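Local coordinates for protein argininosuccinate lyase (Chelativorans sp., PDB 6RXA) that works as a C-N lyase of the aspartase/fumarase superfamily, an EDDS lyase that probably also splits argininosuccinate into fumarate and arginine, at residues F40-Q45 with L124-L129; R185-Y190 with R469-N474. The protein carries 2 engineered substitutions. All blocks are in the same frame, centred on the assembly; numbering follows the deposited sequence.

Contact 1 (F40-Q45 with L124-L129)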
loop_
_atom_site.group_PDB
_atom_site.type_symbol
_atom_site.label_atom_id
_atom_site.label_comp_id
_atom_site.label_asym_id
_atom_site.label_seq_id
_atom_site.Cartn_x
_atom_site.Cartn_y
_atom_site.Cartn_z
ATOM N N PHE A 40 10.772 -26.539 1.841
ATOM C CA PHE A 40 11.244 -27.840 1.384
ATOM C C PHE A 40 11.047 -28.971 2.388
ATOM O O PHE A 40 10.580 -30.050 1.982
ATOM C CB PHE A 40 12.722 -27.751 0.995
ATOM C CG PHE A 40 13.346 -29.098 0.787
ATOM C CD1 PHE A 40 12.976 -29.860 -0.300
ATOM C CD2 PHE A 40 14.253 -29.616 1.688
ATOM C CE1 PHE A 40 13.516 -31.113 -0.502
ATOM C CE2 PHE A 40 14.797 -30.870 1.493
ATOM C CZ PHE A 40 14.425 -31.617 0.396
ATOM N N PRO A 41 11.386 -28.825 3.669
ATOM C CA PRO A 41 11.162 -29.942 4.601
ATOM C C PRO A 41 9.709 -30.335 4.726
ATOM O O PRO A 41 9.415 -31.512 4.967
ATOM C CB PRO A 41 11.754 -29.447 5.929
ATOM C CG PRO A 41 11.987 -27.995 5.761
ATOM C CD PRO A 41 12.131 -27.715 4.291
ATOM N N TYR A 42 8.784 -29.383 4.582
ATOM C CA TYR A 42 7.364 -29.720 4.598
ATOM C C TYR A 42 6.963 -30.473 3.337
ATOM O O TYR A 42 6.192 -31.441 3.406
ATOM C CB TYR A 42 6.533 -28.445 4.764
ATOM C CG TYR A 42 6.860 -27.721 6.049
ATOM C CD1 TYR A 42 6.337 -28.147 7.263
ATOM C CD2 TYR A 42 7.722 -26.637 6.057
ATOM C CE1 TYR A 42 6.654 -27.499 8.452
ATOM C CE2 TYR A 42 8.039 -25.983 7.249
ATOM C CZ TYR A 42 7.510 -26.423 8.434
ATOM O OH TYR A 42 7.829 -25.755 9.602
ATOM N N ASP A 43 7.467 -30.039 2.178
ATOM C CA ASP A 43 7.249 -30.801 0.953
ATOM C C ASP A 43 7.677 -32.252 1.132
ATOM O O ASP A 43 6.989 -33.169 0.669
ATOM C CB ASP A 43 8.016 -30.181 -0.219
ATOM C CG ASP A 43 7.320 -28.960 -0.812
ATOM O OD1 ASP A 43 6.297 -28.501 -0.274
ATOM O OD2 ASP A 43 7.812 -28.455 -1.841
ATOM N N SER A 44 8.813 -32.483 1.808
ATOM C CA SER A 44 9.305 -33.844 2.014
ATOM C C SER A 44 8.358 -34.651 2.898
ATOM O O SER A 44 8.165 -35.853 2.677
ATOM C CB SER A 44 10.713 -33.814 2.611
ATOM O OG SER A 44 11.672 -33.488 1.623
ATOM N N GLN A 45 7.772 -34.011 3.910
ATOM C CA GLN A 45 6.754 -34.671 4.716
ATOM C C GLN A 45 5.524 -34.992 3.879
ATOM O O GLN A 45 4.930 -36.070 4.022
ATOM C CB GLN A 45 6.384 -33.790 5.906
ATOM C CG GLN A 45 7.483 -33.703 6.943
ATOM C CD GLN A 45 7.815 -35.051 7.562
ATOM O OE1 GLN A 45 7.015 -35.615 8.310
ATOM N NE2 GLN A 45 8.999 -35.573 7.251
ATOM N N LEU A 124 3.478 -21.874 6.989
ATOM C CA LEU A 124 2.805 -20.766 7.662
ATOM C C LEU A 124 2.199 -21.211 8.987
ATOM O O LEU A 124 2.193 -20.450 9.964
ATOM C CB LEU A 124 1.738 -20.129 6.774
ATOM C CG LEU A 124 2.265 -19.433 5.524
ATOM C CD1 LEU A 124 1.118 -18.874 4.683
ATOM C CD2 LEU A 124 3.271 -18.333 5.871
ATOM N N ARG A 125 1.677 -22.447 9.033
ATOM C CA ARG A 125 1.089 -22.986 10.258
ATOM C C ARG A 125 2.124 -23.032 11.377
ATOM O O ARG A 125 1.865 -22.565 12.493
ATOM C CB ARG A 125 0.530 -24.380 9.955
ATOM C CG ARG A 125 -0.078 -25.113 11.122
ATOM C CD ARG A 125 -0.641 -26.468 10.680
ATOM N NE ARG A 125 0.423 -27.404 10.331
ATOM C CZ ARG A 125 0.218 -28.619 9.828
ATOM N NH1 ARG A 125 -1.015 -29.047 9.577
ATOM N NH2 ARG A 125 1.251 -29.403 9.583
ATOM N N ASP A 126 3.311 -23.576 11.096
ATOM C CA ASP A 126 4.361 -23.591 12.112
ATOM C C ASP A 126 4.766 -22.169 12.488
ATOM O O ASP A 126 4.984 -21.872 13.671
ATOM C CB ASP A 126 5.572 -24.383 11.623
ATOM C CG ASP A 126 5.502 -25.878 11.990
ATOM O OD1 ASP A 126 4.599 -26.316 12.733
ATOM O OD2 ASP A 126 6.371 -26.633 11.518
ATOM N N GLN A 127 4.850 -21.268 11.503
ATOM C CA GLN A 127 5.243 -19.894 11.799
ATOM C C GLN A 127 4.160 -19.158 12.577
ATOM O O GLN A 127 4.465 -18.257 13.367
ATOM C CB GLN A 127 5.580 -19.156 10.511
ATOM C CG GLN A 127 6.848 -19.678 9.844
ATOM C CD GLN A 127 8.077 -19.557 10.718
ATOM O OE1 GLN A 127 8.464 -18.464 11.121
ATOM N NE2 GLN A 127 8.704 -20.689 11.017
ATOM N N LEU A 128 2.899 -19.531 12.370
ATOM C CA LEU A 128 1.811 -18.952 13.149
ATOM C C LEU A 128 1.877 -19.403 14.603
ATOM O O LEU A 128 1.681 -18.588 15.514
ATOM C CB LEU A 128 0.477 -19.284 12.487
ATOM C CG LEU A 128 -0.791 -18.607 12.979
ATOM C CD1 LEU A 128 -0.581 -17.113 12.993
ATOM C CD2 LEU A 128 -1.920 -18.991 12.037
ATOM N N LEU A 129 2.180 -20.680 14.864
ATOM C CA LEU A 129 2.376 -21.104 16.248
ATOM C C LEU A 129 3.588 -20.411 16.874
ATOM O O LEU A 129 3.546 -19.992 18.035
ATOM C CB LEU A 129 2.507 -22.622 16.341
ATOM C CG LEU A 129 1.252 -23.379 15.916
ATOM C CD1 LEU A 129 1.447 -24.876 16.071
ATOM C CD2 LEU A 129 0.029 -22.935 16.701
HETATM O O HOH W 1 9.103 -23.352 10.037
#

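Contact 2 (R185-Y190 with R469-N474). With NA (sodium ion), chain F.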
loop_
_atom_site.group_PDB
_atom_site.type_symbol
_atom_site.label_atom_id
_atom_site.label_comp_id
_atom_site.label_asym_id
_atom_site.label_seq_id
_atom_site.Cartn_x
_atom_site.Cartn_y
_atom_site.Cartn_z
ATOM N N ARG A 185 -7.248 -12.744 16.619
ATOM C CA ARG A 185 -7.104 -12.671 15.165
ATOM C C ARG A 185 -6.230 -13.810 14.647
ATOM O O ARG A 185 -6.531 -14.433 13.620
ATOM C CB ARG A 185 -6.476 -11.343 14.732
ATOM C CG ARG A 185 -7.355 -10.119 14.840
ATOM C CD ARG A 185 -6.629 -8.830 14.281
ATOM N NE ARG A 185 -7.605 -7.778 14.425
ATOM C CZ ARG A 185 -7.692 -6.956 15.459
ATOM N NH1 ARG A 185 -6.752 -6.919 16.405
ATOM N NH2 ARG A 185 -8.715 -6.131 15.516
ATOM N N TYR A 186 -5.122 -14.082 15.340
ATOM C CA TYR A 186 -4.211 -15.130 14.903
ATOM C C TYR A 186 -4.814 -16.527 15.057
ATOM O O TYR A 186 -4.622 -17.374 14.183
ATOM C CB TYR A 186 -2.906 -15.040 15.686
ATOM C CG TYR A 186 -1.880 -14.058 15.176
ATOM C CD1 TYR A 186 -1.388 -14.136 13.873
ATOM C CD2 TYR A 186 -1.361 -13.078 16.013
ATOM C CE1 TYR A 186 -0.422 -13.256 13.422
ATOM C CE2 TYR A 186 -0.388 -12.198 15.565
ATOM C CZ TYR A 186 0.069 -12.287 14.276
ATOM O OH TYR A 186 1.037 -11.404 13.851
ATOM N N ARG A 187 -5.526 -16.805 16.154
ATOM C CA ARG A 187 -6.157 -18.120 16.298
ATOM C C ARG A 187 -7.275 -18.323 15.276
ATOM O O ARG A 187 -7.467 -19.434 14.760
ATOM C CB ARG A 187 -6.701 -18.296 17.711
ATOM C CG ARG A 187 -5.629 -18.452 18.785
ATOM C CD ARG A 187 -6.232 -18.726 20.168
ATOM N NE ARG A 187 -6.932 -17.567 20.708
ATOM C CZ ARG A 187 -6.481 -16.799 21.700
ATOM N NH1 ARG A 187 -5.323 -17.057 22.310
ATOM N NH2 ARG A 187 -7.209 -15.773 22.098
ATOM N N GLU A 188 -8.034 -17.264 14.987
ATOM C CA GLU A 188 -9.042 -17.337 13.932
ATOM C C GLU A 188 -8.404 -17.661 12.594
ATOM O O GLU A 188 -8.919 -18.493 11.832
ATOM C CB GLU A 188 -9.789 -16.004 13.859
ATOM C CG GLU A 188 -10.668 -15.724 15.076
ATOM C CD GLU A 188 -11.025 -14.256 15.235
ATOM O OE1 GLU A 188 -10.748 -13.467 14.316
ATOM O OE2 GLU A 188 -11.570 -13.903 16.303
ATOM N N LEU A 189 -7.283 -17.003 12.288
ATOM C CA LEU A 189 -6.540 -17.287 11.070
ATOM C C LEU A 189 -6.037 -18.727 11.058
ATOM O O LEU A 189 -6.083 -19.402 10.022
ATOM C CB LEU A 189 -5.374 -16.309 10.980
ATOM C CG LEU A 189 -4.305 -16.649 9.947
ATOM C CD1 LEU A 189 -4.835 -16.570 8.526
ATOM C CD2 LEU A 189 -3.117 -15.713 10.105
ATOM N N TYR A 190 -5.553 -19.216 12.200
ATOM C CA TYR A 190 -5.011 -20.568 12.253
ATOM C C TYR A 190 -6.027 -21.577 11.742
ATOM O O TYR A 190 -5.671 -22.531 11.036
ATOM C CB TYR A 190 -4.580 -20.902 13.681
ATOM C CG TYR A 190 -3.828 -22.219 13.789
ATOM C CD1 TYR A 190 -2.465 -22.272 13.554
ATOM C CD2 TYR A 190 -4.487 -23.403 14.124
ATOM C CE1 TYR A 190 -1.771 -23.469 13.663
ATOM C CE2 TYR A 190 -3.802 -24.604 14.232
ATOM C CZ TYR A 190 -2.440 -24.625 14.004
ATOM O OH TYR A 190 -1.743 -25.812 14.111
ATOM N N ARG A 469 -2.048 -20.034 26.596
ATOM C CA ARG A 469 -1.003 -21.054 26.613
ATOM C C ARG A 469 -1.593 -22.438 26.376
ATOM O O ARG A 469 -0.991 -23.264 25.691
ATOM C CB ARG A 469 -0.216 -20.992 27.928
ATOM C CG ARG A 469 0.627 -19.732 28.101
ATOM C CD ARG A 469 1.539 -19.809 29.333
ATOM N NE ARG A 469 0.750 -19.768 30.564
ATOM C CZ ARG A 469 0.481 -18.666 31.265
ATOM N NH1 ARG A 469 -0.264 -18.763 32.346
ATOM N NH2 ARG A 469 0.935 -17.477 30.890
ATOM N N ALA A 470 -2.786 -22.706 26.909
ATOM C CA ALA A 470 -3.401 -24.013 26.711
ATOM C C ALA A 470 -3.771 -24.231 25.247
ATOM O O ALA A 470 -3.567 -25.323 24.706
ATOM C CB ALA A 470 -4.623 -24.139 27.616
ATOM N N TRP A 471 -4.318 -23.206 24.586
ATOM C CA TRP A 471 -4.620 -23.327 23.164
ATOM C C TRP A 471 -3.359 -23.652 22.375
ATOM O O TRP A 471 -3.358 -24.537 21.511
ATOM C CB TRP A 471 -5.241 -22.025 22.657
ATOM C CG TRP A 471 -5.678 -22.098 21.233
ATOM C CD1 TRP A 471 -6.933 -22.356 20.786
ATOM C CD2 TRP A 471 -4.857 -21.948 20.069
ATOM N NE1 TRP A 471 -6.961 -22.352 19.408
ATOM C CE2 TRP A 471 -5.694 -22.110 18.946
ATOM C CE3 TRP A 471 -3.499 -21.673 19.867
ATOM C CZ2 TRP A 471 -5.217 -22.027 17.637
ATOM C CZ3 TRP A 471 -3.024 -21.590 18.559
ATOM C CH2 TRP A 471 -3.886 -21.771 17.466
ATOM N N LEU A 472 -2.271 -22.935 22.662
ATOM C CA LEU A 472 -1.019 -23.158 21.951
ATOM C C LEU A 472 -0.468 -24.550 22.215
ATOM O O LEU A 472 0.001 -25.224 21.290
ATOM C CB LEU A 472 -0.000 -22.101 22.369
ATOM C CG LEU A 472 1.398 -22.248 21.766
ATOM C CD1 LEU A 472 1.378 -22.143 20.258
ATOM C CD2 LEU A 472 2.309 -21.186 22.363
ATOM N N ALA A 473 -0.503 -25.001 23.465
ATOM C CA ALA A 473 -0.014 -26.336 23.769
ATOM C C ALA A 473 -0.809 -27.400 23.025
ATOM O O ALA A 473 -0.231 -28.367 22.510
ATOM C CB ALA A 473 -0.086 -26.558 25.276
ATOM N N ASN A 474 -2.135 -27.255 22.975
ATOM C CA ASN A 474 -2.963 -28.243 22.296
ATOM C C ASN A 474 -2.664 -28.275 20.803
ATOM O O ASN A 474 -2.520 -29.356 20.208
ATOM C CB ASN A 474 -4.441 -27.953 22.541
ATOM C CG ASN A 474 -5.346 -28.847 21.719
ATOM O OD1 ASN A 474 -5.632 -29.981 22.101
ATOM N ND2 ASN A 474 -5.788 -28.344 20.570
HETATM NA NA NA F . -10.654 -13.084 12.081
HETATM O O HOH W 2 -8.299 -13.208 11.742
HETATM O O HOH W 3 -11.645 -11.286 10.873
#

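Contact 1 (F40-Q45 with L124-L129)
Tyr-42 and Asp-126 are the two residues that touch directly between 40-45, on helix 35-56, and 124-129, on the long helix 112-147, at the surface of the helical body characteristic of the aspartase/fumarase superfamily. The backbones stay well apart, with 10.2 Å between the CA atoms of Tyr-42 and Asp-126, and the tyrosine, the longer of the two side chains, spans most of that distance. The direct link is a short hydrogen bond: Tyr-42 OH donates to Asp-126 OD2 at 2.6 Å. OD2 lies at the edge of the ring, in its plane, and receives the proton on its anti lone pair, the one turned away from OD1. Ring and carboxylate planes stand 64° apart. Tyr-42 has CG anti to its own carbonyl carbon (chi1 -60°), which sends the phenol out across the gap.

Packing is slight: Met-122 and Phe-123, one turn earlier on helix 112-147, touch the side chain of Tyr-42.

Water adds a second path. It donates to Tyr-42 OH, which is thus gripped from two directions in the ring plane, and this should limit rotation of the phenol. The same water accepts from Gln-127, with NE2 2.9 Å from the water oxygen.

Contact 2 (R185-Y190 with R469-N474)
Arg-187 and Trp-471 meet through two different first torsions: chi1 of -70° sets the arginine with CG anti to its own carbonyl carbon, and chi1 of -176°, with CG anti to the backbone N, carries the indole toward helix 168-193. The two side chains run alongside one another, pointing opposite ways. Helix 168-193 is a long helix of the helical body typical of the superfamily, and the long helix 451-500 packs against it here.

The aliphatic part of Arg-187 lies over one indole face. Arg-187 CD makes a CH-pi contact, 3.5 Å from the centroid of the five-membered ring of Trp-471 and almost on its normal, while Arg-187 CG rests 3.7 Å from Trp-471 CE2. The chain then bends at chi3, and the charged end adds at most a weak, long cation-pi attraction; its firm partners are Asp-184 and Asp-468, each through a salt bridge. Tyr-190 takes the rim of the same indole in a T-shaped stack: the six-membered ring points its edge at the tyrosine face, with planes at 82° and centroids 5.3 Å apart. With an alanine here instead of the indole, the Tyr-190 face is likely to lose its edge partner and the methylenes of Arg-187 the surface they lie on.

On another side of helix 168-193, Glu-188 OE1 binds a sodium ion at 2.3 Å, as does Glu-188 OE1 of the second subunit; two waters also coordinate the ion. In the aromatic pair, the nearest approach is CH2 of Trp-471 to CG of Tyr-190, 3.7 Å.

Contact 1 is a surface contact, while contact 2 is partly buried and nearer the centre of the chain; their centres lie 16 Å apart. They share no helix, yet helix 112-147 of contact 1 packs on helix 168-193 of contact 2: Arg-125 CG comes within 3.5 Å of Tyr-190 CE1, and Leu-128 meets Tyr-186. Helix 451-500 also reaches both, since its Leu-479 touches Asp-126. The chemistry follows the position. Contact 1 relies on polar atoms and a water and buries little area, whereas contact 2 covers nearly twice as much with ring and methylene surfaces. Only residues 185-190 reach another subunit, through the sodium site and salt bridges.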